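Local coordinates for protein monoacylglycerol lipase (Palaeococcus ferrophilus, PDB 6QE2) that probably hydrolyses monoacylglycerols to glycerol and free fatty acids, as a monoacylglycerol lipase of the alpha/beta-hydrolase fold, at residues K31-F41 with H246-S257. Sequence-based numbering, arbitrary orientation.
Sequences KLIELLNGAGF and HRAIVEWLVSHS
K31 CG lies over one face of the H246 imidazole, 4.2 Å from the ring centroid in a CH-pi contact, and L32 CB sits in the ring plane at its edge. This opens a seam, aliphatic in its middle, that exemplifies how helices running in the same general direction can pack without any direct hydrogen bond between them. A water ties the ring down, lying 2.9 Å from H246 NE2 and accepting from L32 N, while H246 ND1 bonds back to the carbonyl of G242, so both ring nitrogens are engaged. The L35 side chain crosses that of H246 at about a right angle, CD1 resting on CB. Further along, L36 and V250 run past each other in opposite directions; with CG anti to its carbonyl carbon (chi1 -70°), L36 brings CD2 to 3.6 Å from L253 CD1. The small A39 lets V250 CG1 come to 3.7 Å from its CB. G40 then ends the helix in a Schellman motif, and F41 follows, its CZ 3.6 Å from L253 CB, with L253 O near the ring plane at the edge and V254 CG2 beside CE1. S257 OG donates to L253 O at 2.8 Å and lies oblique to the ring, 3.1 Å from F41 CZ. Were F41 cut back to an alanine, a gap would probably open beside L253 CB and V254 CG2, and S257 OG would lose the ring against it. The segment axes, 10.2 Å apart and inclined at 34°, belong to two helices packed side by side against one face of the central sheet, L32 and I249 both touching F84, as in the alpha/beta-hydrolase fold.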
loop_
_atom_site.group_PDB
_atom_site.type_symbol
_atom_site.label_atom_id
_atom_site.label_comp_id
_atom_site.label_asym_id
_atom_site.label_seq_id
_atom_site.Cartn_x
_atom_site.Cartn_y
_atom_site.Cartn_z
ATOM N N LYS A 31 13.077 -8.257 2.186
ATOM C CA LYS A 31 13.784 -7.795 3.377
ATOM C C LYS A 31 12.831 -7.613 4.553
ATOM O O LYS A 31 13.100 -8.083 5.665
ATOM C CB LYS A 31 14.528 -6.493 3.071
ATOM C CG LYS A 31 15.344 -5.939 4.233
ATOM C CD LYS A 31 16.516 -6.853 4.560
ATOM C CE LYS A 31 17.484 -6.193 5.531
ATOM N NZ LYS A 31 18.740 -6.983 5.662
ATOM N N LEU A 32 11.696 -6.942 4.325
ATOM C CA LEU A 32 10.746 -6.717 5.413
ATOM C C LEU A 32 10.134 -8.026 5.893
ATOM O O LEU A 32 9.930 -8.215 7.099
ATOM C CB LEU A 32 9.650 -5.743 4.971
ATOM C CG LEU A 32 8.511 -5.505 5.967
ATOM C CD1 LEU A 32 9.004 -4.854 7.259
ATOM C CD2 LEU A 32 7.424 -4.647 5.320
ATOM N N ILE A 33 9.811 -8.930 4.966
ATOM C CA ILE A 33 9.249 -10.223 5.347
ATOM C C ILE A 33 10.228 -10.975 6.237
ATOM O O ILE A 33 9.848 -11.541 7.268
ATOM C CB ILE A 33 8.887 -11.044 4.096
ATOM C CG1 ILE A 33 7.715 -10.400 3.353
ATOM C CG2 ILE A 33 8.556 -12.487 4.471
ATOM C CD1 ILE A 33 7.535 -10.937 1.946
ATOM N N GLU A 34 11.506 -10.978 5.852
ATOM C CA GLU A 34 12.522 -11.676 6.633
ATOM C C GLU A 34 12.639 -11.086 8.034
ATOM O O GLU A 34 12.719 -11.826 9.024
ATOM C CB GLU A 34 13.865 -11.601 5.903
ATOM C CG GLU A 34 15.032 -12.289 6.598
ATOM C CD GLU A 34 16.283 -12.325 5.733
ATOM O OE1 GLU A 34 16.993 -11.298 5.649
ATOM O OE2 GLU A 34 16.548 -13.379 5.116
ATOM N N LEU A 35 12.641 -9.755 8.137
ATOM C CA LEU A 35 12.727 -9.115 9.445
ATOM C C LEU A 35 11.498 -9.417 10.297
ATOM O O LEU A 35 11.618 -9.706 11.492
ATOM C CB LEU A 35 12.922 -7.606 9.283
ATOM C CG LEU A 35 14.269 -7.155 8.706
ATOM C CD1 LEU A 35 14.267 -5.659 8.377
ATOM C CD2 LEU A 35 15.431 -7.502 9.626
ATOM N N LEU A 36 10.305 -9.362 9.701
ATOM C CA LEU A 36 9.093 -9.661 10.460
ATOM C C LEU A 36 9.070 -11.108 10.932
ATOM O O LEU A 36 8.648 -11.389 12.059
ATOM C CB LEU A 36 7.852 -9.366 9.622
ATOM C CG LEU A 36 7.581 -7.892 9.352
ATOM C CD1 LEU A 36 6.434 -7.737 8.355
ATOM C CD2 LEU A 36 7.260 -7.186 10.651
ATOM N N ASN A 37 9.478 -12.044 10.071
ATOM C CA ASN A 37 9.562 -13.441 10.491
ATOM C C ASN A 37 10.564 -13.596 11.626
ATOM O O ASN A 37 10.318 -14.334 12.586
ATOM C CB ASN A 37 9.966 -14.344 9.325
ATOM C CG ASN A 37 8.878 -14.494 8.277
ATOM O OD1 ASN A 37 9.157 -14.888 7.149
ATOM N ND2 ASN A 37 7.639 -14.189 8.646
ATOM N N GLY A 38 11.710 -12.919 11.515
ATOM C CA GLY A 38 12.714 -12.967 12.566
ATOM C C GLY A 38 12.226 -12.435 13.897
ATOM O O GLY A 38 12.742 -12.821 14.949
ATOM N N ALA A 39 11.257 -11.526 13.875
ATOM C CA ALA A 39 10.679 -10.971 15.091
ATOM C C ALA A 39 9.503 -11.781 15.625
ATOM O O ALA A 39 8.970 -11.439 16.685
ATOM C CB ALA A 39 10.240 -9.524 14.856
ATOM N N GLY A 40 9.075 -12.825 14.918
ATOM C CA GLY A 40 8.016 -13.696 15.386
ATOM C C GLY A 40 6.671 -13.556 14.701
ATOM O O GLY A 40 5.691 -14.144 15.179
ATOM N N PHE A 41 6.591 -12.831 13.588
ATOM C CA PHE A 41 5.344 -12.701 12.849
ATOM C C PHE A 41 5.319 -13.660 11.669
ATOM O O PHE A 41 6.345 -13.936 11.040
ATOM C CB PHE A 41 5.154 -11.275 12.320
ATOM C CG PHE A 41 4.946 -10.258 13.388
ATOM C CD1 PHE A 41 6.014 -9.526 13.875
ATOM C CD2 PHE A 41 3.687 -10.032 13.914
ATOM C CE1 PHE A 41 5.829 -8.592 14.861
ATOM C CE2 PHE A 41 3.501 -9.085 14.904
ATOM C CZ PHE A 41 4.571 -8.374 15.376
ATOM N N HIS A 246 12.642 0.193 8.178
ATOM C CA HIS A 246 12.309 -1.193 8.474
ATOM C C HIS A 246 12.195 -1.424 9.976
ATOM O O HIS A 246 11.299 -2.121 10.443
ATOM C CB HIS A 246 13.342 -2.141 7.868
ATOM C CG HIS A 246 13.136 -2.405 6.409
ATOM N ND1 HIS A 246 13.809 -1.718 5.424
ATOM C CD2 HIS A 246 12.329 -3.283 5.769
ATOM C CE1 HIS A 246 13.427 -2.161 4.241
ATOM N NE2 HIS A 246 12.529 -3.111 4.422
ATOM N N ARG A 247 13.114 -0.825 10.726
ATOM C CA ARG A 247 13.137 -0.964 12.176
ATOM C C ARG A 247 11.899 -0.386 12.854
ATOM O O ARG A 247 11.371 -0.975 13.792
ATOM C CB ARG A 247 14.408 -0.345 12.761
ATOM C CG ARG A 247 14.476 -0.393 14.278
ATOM C CD ARG A 247 15.904 -0.261 14.785
ATOM N NE ARG A 247 16.624 0.831 14.140
ATOM C CZ ARG A 247 17.537 0.667 13.187
ATOM N NH1 ARG A 247 17.852 -0.552 12.768
ATOM N NH2 ARG A 247 18.140 1.721 12.656
ATOM N N ALA A 248 11.436 0.765 12.378
ATOM C CA ALA A 248 10.259 1.400 12.956
ATOM C C ALA A 248 9.026 0.546 12.768
ATOM O O ALA A 248 8.200 0.448 13.638
ATOM C CB ALA A 248 10.028 2.764 12.340
ATOM N N ILE A 249 8.903 -0.049 11.599
ATOM C CA ILE A 249 7.765 -0.889 11.321
ATOM C C ILE A 249 7.761 -2.088 12.259
ATOM O O ILE A 249 6.782 -2.359 12.916
ATOM C CB ILE A 249 7.785 -1.354 9.862
ATOM C CG1 ILE A 249 7.441 -0.184 8.952
ATOM C CG2 ILE A 249 6.811 -2.488 9.641
ATOM C CD1 ILE A 249 7.994 -0.319 7.561
ATOM N N VAL A 250 8.879 -2.791 12.329
ATOM C CA VAL A 250 8.964 -3.959 13.189
ATOM C C VAL A 250 8.724 -3.603 14.646
ATOM O O VAL A 250 7.957 -4.250 15.323
ATOM C CB VAL A 250 10.299 -4.695 13.041
ATOM C CG1 VAL A 250 10.347 -5.882 13.980
ATOM C CG2 VAL A 250 10.486 -5.161 11.613
ATOM N N GLU A 251 9.385 -2.564 15.122
ATOM C CA GLU A 251 9.208 -2.157 16.512
ATOM C C GLU A 251 7.755 -1.821 16.817
ATOM O O GLU A 251 7.235 -2.197 17.873
ATOM C CB GLU A 251 10.114 -0.968 16.843
ATOM C CG GLU A 251 11.583 -1.336 16.962
ATOM C CD GLU A 251 12.456 -0.181 17.419
ATOM O OE1 GLU A 251 11.920 0.922 17.666
ATOM O OE2 GLU A 251 13.683 -0.378 17.532
ATOM N N TRP A 252 7.078 -1.107 15.909
ATOM C CA TRP A 252 5.677 -0.769 16.138
ATOM C C TRP A 252 4.816 -2.026 16.204
ATOM O O TRP A 252 3.950 -2.155 17.080
ATOM C CB TRP A 252 5.184 0.168 15.031
ATOM C CG TRP A 252 3.824 0.771 15.247
ATOM C CD1 TRP A 252 3.550 1.984 15.807
ATOM C CD2 TRP A 252 2.557 0.214 14.863
ATOM N NE1 TRP A 252 2.196 2.211 15.819
ATOM C CE2 TRP A 252 1.562 1.141 15.245
ATOM C CE3 TRP A 252 2.167 -0.983 14.249
ATOM C CZ2 TRP A 252 0.204 0.914 15.027
ATOM C CZ3 TRP A 252 0.819 -1.207 14.030
ATOM C CH2 TRP A 252 -0.148 -0.265 14.419
ATOM N N LEU A 253 5.049 -2.973 15.294
ATOM C CA LEU A 253 4.265 -4.202 15.299
ATOM C C LEU A 253 4.540 -5.025 16.554
ATOM O O LEU A 253 3.610 -5.560 17.166
ATOM C CB LEU A 253 4.559 -5.007 14.037
ATOM C CG LEU A 253 3.940 -4.356 12.793
ATOM C CD1 LEU A 253 4.521 -4.966 11.535
ATOM C CD2 LEU A 253 2.420 -4.503 12.817
ATOM N N VAL A 254 5.809 -5.119 16.955
ATOM C CA VAL A 254 6.163 -5.840 18.176
ATOM C C VAL A 254 5.475 -5.207 19.383
ATOM O O VAL A 254 4.881 -5.900 20.219
ATOM C CB VAL A 254 7.692 -5.879 18.352
ATOM C CG1 VAL A 254 8.058 -6.310 19.765
ATOM C CG2 VAL A 254 8.321 -6.827 17.341
ATOM N N SER A 255 5.526 -3.876 19.483
ATOM C CA SER A 255 4.930 -3.212 20.635
ATOM C C SER A 255 3.411 -3.340 20.662
ATOM O O SER A 255 2.815 -3.211 21.735
ATOM C CB SER A 255 5.338 -1.735 20.673
ATOM O OG SER A 255 4.648 -0.973 19.697
ATOM N N HIS A 256 2.757 -3.594 19.509
ATOM C CA HIS A 256 1.308 -3.737 19.475
ATOM C C HIS A 256 0.858 -5.182 19.465
ATOM O O HIS A 256 -0.352 -5.453 19.422
ATOM C CB HIS A 256 0.723 -3.008 18.257
ATOM C CG HIS A 256 0.719 -1.523 18.428
ATOM N ND1 HIS A 256 1.835 -0.746 18.215
ATOM C CD2 HIS A 256 -0.239 -0.692 18.892
ATOM C CE1 HIS A 256 1.545 0.512 18.494
ATOM N NE2 HIS A 256 0.293 0.565 18.912
ATOM N N SER A 257 1.792 -6.115 19.510
ATOM C CA SER A 257 1.450 -7.539 19.527
ATOM C C SER A 257 0.775 -7.885 20.845
ATOM O O SER A 257 1.443 -7.823 21.878
ATOM C CB SER A 257 2.697 -8.380 19.396
ATOM O OG SER A 257 3.356 -8.156 18.195
HETATM O O HOH W 1 11.500 -4.776 2.246
#